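PDB 3ELE: amino Transferase from Eubacterium rectale, which probably transfers amino groups between amino and keto acids with pyridoxal-5'-phosphate as cofactor, as a member of the class I/II aminotransferase family. Local coordinates for residues Y309-L320 / K329-V338. Sequence-based numbering, arbitrary orientation.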
loop_
_atom_site.group_PDB
_atom_site.type_symbol
_atom_site.label_atom_id
_atom_site.label_comp_id
_atom_site.label_asym_id
_atom_site.label_seq_id
_atom_site.Cartn_x
_atom_site.Cartn_y
_atom_site.Cartn_z
ATOM N N TYR A 309 14.740 24.060 8.635
ATOM C CA TYR A 309 13.775 23.794 9.697
ATOM C C TYR A 309 14.232 24.323 11.067
ATOM O O TYR A 309 13.387 24.773 11.872
ATOM C CB TYR A 309 13.486 22.287 9.830
ATOM C CG TYR A 309 12.755 21.603 8.674
ATOM C CD1 TYR A 309 11.613 22.170 8.097
ATOM C CD2 TYR A 309 13.132 20.316 8.249
ATOM C CE1 TYR A 309 10.905 21.514 7.081
ATOM C CE2 TYR A 309 12.410 19.631 7.236
ATOM C CZ TYR A 309 11.301 20.240 6.656
ATOM O OH TYR A 309 10.587 19.597 5.666
ATOM N N LYS A 310 15.535 24.202 11.352
ATOM C CA LYS A 310 16.132 24.691 12.619
ATOM C C LYS A 310 15.958 26.199 12.713
ATOM O O LYS A 310 15.580 26.698 13.764
ATOM C CB LYS A 310 17.625 24.372 12.726
ATOM C CG LYS A 310 18.295 24.723 14.088
ATOM C CD LYS A 310 19.777 24.996 13.879
ATOM C CE LYS A 310 20.540 25.180 15.182
ATOM N NZ LYS A 310 20.055 26.299 16.080
ATOM N N GLU A 311 16.262 26.906 11.626
ATOM C CA GLU A 311 16.104 28.373 11.560
ATOM C C GLU A 311 14.665 28.800 11.862
ATOM O O GLU A 311 14.459 29.752 12.608
ATOM C CB GLU A 311 16.591 28.936 10.224
ATOM C CG GLU A 311 18.108 28.954 10.102
ATOM C CD GLU A 311 18.629 29.654 8.840
ATOM O OE1 GLU A 311 17.827 29.967 7.919
ATOM O OE2 GLU A 311 19.863 29.902 8.781
ATOM N N ASN A 312 13.689 28.070 11.311
ATOM C CA ASN A 312 12.261 28.309 11.612
ATOM C C ASN A 312 11.927 28.049 13.086
ATOM O O ASN A 312 11.203 28.842 13.676
ATOM C CB ASN A 312 11.316 27.495 10.697
ATOM C CG ASN A 312 11.212 28.065 9.266
ATOM O OD1 ASN A 312 11.852 29.054 8.909
ATOM N ND2 ASN A 312 10.401 27.414 8.447
ATOM N N ARG A 313 12.470 26.964 13.662
ATOM C CA ARG A 313 12.274 26.637 15.089
ATOM C C ARG A 313 12.722 27.793 15.963
ATOM O O ARG A 313 11.959 28.261 16.788
ATOM C CB ARG A 313 13.061 25.388 15.527
ATOM C CG ARG A 313 12.771 24.931 16.984
ATOM C CD ARG A 313 13.862 24.009 17.551
ATOM N NE ARG A 313 15.180 24.641 17.507
ATOM C CZ ARG A 313 16.315 24.123 17.984
ATOM N NH1 ARG A 313 16.340 22.958 18.604
ATOM N NH2 ARG A 313 17.450 24.802 17.865
ATOM N N ASP A 314 13.958 28.239 15.755
ATOM C CA ASP A 314 14.568 29.323 16.535
ATOM C C ASP A 314 13.822 30.654 16.401
ATOM O O ASP A 314 13.635 31.370 17.377
ATOM C CB ASP A 314 16.044 29.507 16.130
ATOM C CG ASP A 314 16.903 28.294 16.449
ATOM O OD1 ASP A 314 16.456 27.453 17.225
ATOM O OD2 ASP A 314 18.040 28.185 15.949
ATOM N N LEU A 315 13.372 30.953 15.189
ATOM C CA LEU A 315 12.628 32.186 14.920
ATOM C C LEU A 315 11.280 32.143 15.677
ATOM O O LEU A 315 10.979 33.042 16.441
ATOM C CB LEU A 315 12.430 32.353 13.412
ATOM C CG LEU A 315 11.946 33.681 12.842
ATOM C CD1 LEU A 315 13.010 34.784 13.072
ATOM C CD2 LEU A 315 11.710 33.510 11.335
ATOM N N LEU A 316 10.526 31.057 15.519
ATOM C CA LEU A 316 9.225 30.890 16.202
ATOM C C LEU A 316 9.363 30.846 17.734
ATOM O O LEU A 316 8.579 31.477 18.454
ATOM C CB LEU A 316 8.515 29.612 15.700
ATOM C CG LEU A 316 7.050 29.378 16.065
ATOM C CD1 LEU A 316 6.183 30.508 15.464
ATOM C CD2 LEU A 316 6.604 28.019 15.572
ATOM N N TYR A 317 10.359 30.102 18.225
ATOM C CA TYR A 317 10.601 29.983 19.668
ATOM C C TYR A 317 10.980 31.336 20.287
ATOM O O TYR A 317 10.429 31.710 21.332
ATOM C CB TYR A 317 11.687 28.933 19.972
ATOM C CG TYR A 317 11.968 28.749 21.451
ATOM C CD1 TYR A 317 11.090 28.019 22.258
ATOM C CD2 TYR A 317 13.105 29.307 22.053
ATOM C CE1 TYR A 317 11.327 27.837 23.609
ATOM C CE2 TYR A 317 13.345 29.137 23.430
ATOM C CZ TYR A 317 12.447 28.387 24.202
ATOM O OH TYR A 317 12.661 28.195 25.566
ATOM N N GLU A 318 11.911 32.049 19.642
ATOM C CA GLU A 318 12.359 33.361 20.114
ATOM C C GLU A 318 11.208 34.372 20.163
ATOM O O GLU A 318 11.028 35.045 21.167
ATOM C CB GLU A 318 13.520 33.922 19.263
ATOM C CG GLU A 318 14.852 33.184 19.428
ATOM N N GLY A 319 10.426 34.458 19.097
ATOM C CA GLY A 319 9.313 35.408 19.040
ATOM C C GLY A 319 8.171 35.115 20.001
ATOM O O GLY A 319 7.681 36.020 20.668
ATOM N N LEU A 320 7.762 33.849 20.077
ATOM C CA LEU A 320 6.663 33.445 20.982
ATOM C C LEU A 320 7.056 33.595 22.454
ATOM O O LEU A 320 6.265 34.090 23.255
ATOM C CB LEU A 320 6.181 32.014 20.689
ATOM C CG LEU A 320 5.430 31.731 19.379
ATOM C CD1 LEU A 320 4.964 30.257 19.408
ATOM C CD2 LEU A 320 4.246 32.656 19.138
ATOM N N LYS A 329 10.838 23.824 24.059
ATOM C CA LYS A 329 11.842 23.921 22.976
ATOM C C LYS A 329 12.053 22.515 22.407
ATOM O O LYS A 329 12.573 21.666 23.107
ATOM C CB LYS A 329 13.172 24.533 23.434
ATOM C CG LYS A 329 14.114 24.869 22.244
ATOM C CD LYS A 329 15.317 25.717 22.641
ATOM C CE LYS A 329 16.143 26.121 21.385
ATOM N NZ LYS A 329 17.317 27.051 21.624
ATOM N N PRO A 330 11.650 22.268 21.141
ATOM C CA PRO A 330 11.779 20.903 20.615
ATOM C C PRO A 330 13.188 20.593 20.132
ATOM O O PRO A 330 13.829 21.470 19.548
ATOM C CB PRO A 330 10.813 20.910 19.426
ATOM C CG PRO A 330 10.841 22.297 18.933
ATOM C CD PRO A 330 11.109 23.182 20.111
ATOM N N ASP A 331 13.650 19.358 20.357
ATOM C CA ASP A 331 14.961 18.888 19.869
ATOM C C ASP A 331 14.895 18.245 18.471
ATOM O O ASP A 331 15.943 18.054 17.829
ATOM C CB ASP A 331 15.577 17.900 20.861
ATOM C CG ASP A 331 15.975 18.559 22.172
ATOM O OD1 ASP A 331 16.482 19.702 22.142
ATOM O OD2 ASP A 331 15.786 17.935 23.230
ATOM N N GLY A 332 13.689 17.917 17.999
ATOM C CA GLY A 332 13.523 17.286 16.692
ATOM C C GLY A 332 12.133 17.430 16.112
ATOM O O GLY A 332 11.259 18.024 16.743
ATOM N N ALA A 333 11.944 16.892 14.897
ATOM C CA ALA A 333 10.688 17.024 14.133
ATOM C C ALA A 333 10.460 18.517 13.754
ATOM O O ALA A 333 11.400 19.345 13.870
ATOM C CB ALA A 333 9.494 16.409 14.896
ATOM N N PHE A 334 9.274 18.860 13.257
ATOM C CA PHE A 334 8.981 20.260 12.863
ATOM C C PHE A 334 7.652 20.804 13.404
ATOM O O PHE A 334 6.928 21.546 12.732
ATOM C CB PHE A 334 9.215 20.510 11.361
ATOM C CG PHE A 334 8.632 19.463 10.430
ATOM C CD1 PHE A 334 7.265 19.152 10.442
ATOM C CD2 PHE A 334 9.443 18.874 9.444
ATOM C CE1 PHE A 334 6.731 18.221 9.530
ATOM C CE2 PHE A 334 8.914 17.952 8.521
ATOM C CZ PHE A 334 7.565 17.620 8.566
ATOM N N TYR A 335 7.390 20.458 14.670
ATOM C CA TYR A 335 6.201 20.872 15.395
ATOM C C TYR A 335 6.619 21.513 16.719
ATOM O O TYR A 335 7.477 20.963 17.427
ATOM C CB TYR A 335 5.340 19.655 15.674
ATOM C CG TYR A 335 5.066 18.817 14.463
ATOM C CD1 TYR A 335 4.160 19.237 13.491
ATOM C CD2 TYR A 335 5.745 17.614 14.260
ATOM C CE1 TYR A 335 3.917 18.466 12.349
ATOM C CE2 TYR A 335 5.513 16.845 13.137
ATOM C CZ TYR A 335 4.595 17.273 12.179
ATOM O OH TYR A 335 4.353 16.507 11.074
HETATM N N MSE A 336 6.058 22.675 17.042
HETATM C CA MSE A 336 6.307 23.292 18.332
HETATM C C MSE A 336 5.065 23.129 19.213
HETATM O O MSE A 336 3.937 23.423 18.780
HETATM C CB MSE A 336 6.705 24.741 18.197
HETATM C CG MSE A 336 7.218 25.325 19.523
HETATM SE SE MSE A 336 8.114 26.930 19.249
HETATM C CE MSE A 336 9.625 26.233 18.332
ATOM N N PHE A 337 5.299 22.687 20.448
ATOM C CA PHE A 337 4.246 22.430 21.430
ATOM C C PHE A 337 4.239 23.646 22.373
ATOM O O PHE A 337 5.220 23.890 23.095
ATOM C CB PHE A 337 4.536 21.096 22.143
ATOM C CG PHE A 337 3.315 20.281 22.430
ATOM C CD1 PHE A 337 2.495 19.863 21.391
ATOM C CD2 PHE A 337 3.007 19.869 23.733
ATOM C CE1 PHE A 337 1.359 19.117 21.641
ATOM C CE2 PHE A 337 1.886 19.093 23.983
ATOM C CZ PHE A 337 1.073 18.704 22.931
ATOM N N VAL A 338 3.146 24.421 22.316
ATOM C CA VAL A 338 2.991 25.688 23.057
ATOM C C VAL A 338 1.794 25.579 24.000
ATOM O O VAL A 338 0.736 25.029 23.621
ATOM C CB VAL A 338 2.790 26.855 22.066
ATOM C CG1 VAL A 338 2.647 28.225 22.777
ATOM C CG2 VAL A 338 3.939 26.909 21.065
#
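P330 O takes a nearly straight hydrogen bond from R313 NH1, 3.1 Å long with an N-H...O angle of 164°, lying in the carbonyl plane and close to that of the guanidinium. D314 meets the NE/NH2 edge of the same guanidinium, its OD1 accepting from both R313 NE and R313 NH2, somewhat tilted from the plane, the latter at 2.9 Å, while K310 NZ bridges to D314 OD2. With a further salt bridge from R313 NH2 to D226, the arginine's rotation is well fixed. K329 lays its CE over the centre of one guanidinium face, 3.9 Å from R313 CZ; the nearby carboxylate of D314 probably eases the closeness of the two positive charges. Farther back, K329 CB makes a CH-pi contact over the Y317 ring, its extended chain crossing that side chain at about a right angle. From the strand, selenomethionine M336 reaches the helix, its last bond turning aside from an otherwise extended chain (chi3 -68°), which brings CE to 3.5 Å from R313 O and 3.8 Å from Y317 CB, with L316 CD2 beside SE. At the end nearer the cofactor, F334 CD2 sits 3.6 Å from Y309 CZ over one face of the tyrosine, the planes oblique at 50°. L320 CD1 meets V338 CG2 at the other end. Segment 309-320 runs nearly parallel to 335-338, packing helix 306-323 on the antiparallel sheet, consistent with the C-terminal small domain of fold-type I PLP enzymes; L316 and V338 also touch I373 on strand 370-374, and L320 reaches F389 on helix 379-396.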